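Local coordinates for cerato-platanin-like protein (Moniliophthora perniciosa, PDB 3SUK), which is a secreted fungal protein of the cerato-platanin family with a double-psi beta-barrel fold, its precise function not established, at residues A23-A28 / G54-P59. Sequence-based numbering, arbitrary orientation.
Sequences ACSTGA and GGFNSP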
loop_
_atom_site.group_PDB
_atom_site.type_symbol
_atom_site.label_atom_id
_atom_site.label_comp_id
_atom_site.label_asym_id
_atom_site.label_seq_id
_atom_site.Cartn_x
_atom_site.Cartn_y
_atom_site.Cartn_z
ATOM N N ALA A 23 9.681 3.706 -6.393
ATOM C CA ALA A 23 9.572 4.976 -7.025
ATOM C C ALA A 23 9.782 6.133 -6.030
ATOM O O ALA A 23 10.316 7.127 -6.402
ATOM C CB ALA A 23 8.233 5.094 -7.675
ATOM N N CYS A 24 9.306 5.951 -4.806
ATOM C CA CYS A 24 9.365 6.981 -3.760
ATOM C C CYS A 24 10.642 6.917 -2.922
ATOM O O CYS A 24 10.611 6.878 -1.752
ATOM C CB CYS A 24 8.130 6.931 -2.851
ATOM S SG CYS A 24 6.525 7.051 -3.800
ATOM N N SER A 25 11.743 6.957 -3.650
ATOM C CA SER A 25 13.045 6.833 -3.056
ATOM C C SER A 25 13.593 8.230 -2.675
ATOM O O SER A 25 13.413 8.654 -1.590
ATOM C CB SER A 25 13.958 6.113 -4.079
ATOM O OG SER A 25 14.017 6.746 -5.314
ATOM N N THR A 26 14.138 8.911 -3.642
ATOM C CA THR A 26 14.888 10.130 -3.559
ATOM C C THR A 26 14.023 11.322 -4.051
ATOM O O THR A 26 12.877 11.168 -4.380
ATOM C CB THR A 26 16.156 9.749 -4.482
ATOM O OG1 THR A 26 17.282 9.316 -3.744
ATOM C CG2 THR A 26 16.360 10.514 -5.669
ATOM N N GLY A 27 14.573 12.526 -4.087
ATOM C CA GLY A 27 13.875 13.693 -4.603
ATOM C C GLY A 27 13.018 14.375 -3.556
ATOM O O GLY A 27 12.901 13.896 -2.476
ATOM N N ALA A 28 12.379 15.461 -3.931
ATOM C CA ALA A 28 11.646 16.251 -2.951
ATOM C C ALA A 28 10.541 15.457 -2.268
ATOM O O ALA A 28 10.342 15.604 -1.100
ATOM C CB ALA A 28 11.098 17.479 -3.602
ATOM N N GLY A 54 2.529 8.174 -9.964
ATOM C CA GLY A 54 2.962 8.126 -11.350
ATOM C C GLY A 54 4.344 7.546 -11.514
ATOM O O GLY A 54 4.661 6.961 -12.505
ATOM N N GLY A 55 5.204 7.802 -10.554
ATOM C CA GLY A 55 6.595 7.424 -10.631
ATOM C C GLY A 55 7.393 8.297 -9.681
ATOM O O GLY A 55 6.842 8.854 -8.754
ATOM N N PHE A 56 8.672 8.461 -9.982
ATOM C CA PHE A 56 9.612 9.212 -9.168
ATOM C C PHE A 56 9.120 10.595 -8.866
ATOM O O PHE A 56 8.615 11.258 -9.687
ATOM C CB PHE A 56 10.897 9.415 -9.985
ATOM C CG PHE A 56 11.991 10.085 -9.229
ATOM C CD1 PHE A 56 12.718 9.407 -8.304
ATOM C CD2 PHE A 56 12.268 11.386 -9.437
ATOM C CE1 PHE A 56 13.721 10.040 -7.587
ATOM C CE2 PHE A 56 13.267 12.007 -8.720
ATOM C CZ PHE A 56 13.970 11.301 -7.799
ATOM N N ASN A 57 9.287 10.992 -7.608
ATOM C CA ASN A 57 8.992 12.319 -7.116
ATOM C C ASN A 57 7.515 12.662 -7.173
ATOM O O ASN A 57 7.129 13.795 -7.175
ATOM C CB ASN A 57 9.890 13.389 -7.796
ATOM C CG ASN A 57 9.931 14.663 -7.036
ATOM O OD1 ASN A 57 9.901 14.653 -5.835
ATOM N ND2 ASN A 57 9.917 15.772 -7.738
ATOM N N SER A 58 6.669 11.644 -7.160
ATOM C CA SER A 58 5.249 11.926 -7.210
ATOM C C SER A 58 4.820 12.615 -5.908
ATOM O O SER A 58 5.228 12.193 -4.863
ATOM C CB SER A 58 4.491 10.619 -7.325
ATOM O OG SER A 58 3.135 10.854 -7.112
ATOM N N PRO A 59 3.951 13.610 -5.985
ATOM C CA PRO A 59 3.422 14.193 -4.754
ATOM C C PRO A 59 2.495 13.226 -4.016
ATOM O O PRO A 59 2.179 13.530 -2.915
ATOM C CB PRO A 59 2.681 15.436 -5.234
ATOM C CG PRO A 59 2.202 15.032 -6.587
ATOM C CD PRO A 59 3.390 14.302 -7.167
HETATM O O HOH W 1 10.631 9.787 -5.350
#
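Phe-56 presents the edge of its ring to Thr-26, whose methyl CG2 lies near the ring plane, 3.3 Å from CZ. The ring gets there because CG stands anti to the backbone N (chi1 -176°), carrying the flat, apolar group across to the other loop; Ser-25 OG lies along the same edge. At the ring's root, Phe-56 CA makes a nearly straight CH···O contact with Ala-23 O, 3.5 Å away. The small methyl of Ala-23 packs on Gly-55, with CB 3.9 Å from Gly-55 C; Gly-55 takes backbone angles natural to glycine and offers it bare backbone. Gly-27, at a positive phi (86°) that glycine adopts easily, brings its backbone close to the ring and to Asn-57. One water knits the backbones together: it donates to Ala-23 O (2.9 Å) and Thr-26 O (2.8 Å) and accepts from Asn-57 N (2.9 Å). Asn-57 suits the left-handed third position of the type II turn from Gly-55 to Ser-58. Further out, Asp-84 holds Ala-23 N, and the Cys-24–Cys-61 disulfide ties the two loops of this double-psi barrel protein covalently. Direct contact is thus van der Waals packing and one CH···O contact; the water bridges three backbone groups, and Asn-57 OD1 reaches the same loop by accepting from Asn-29 N.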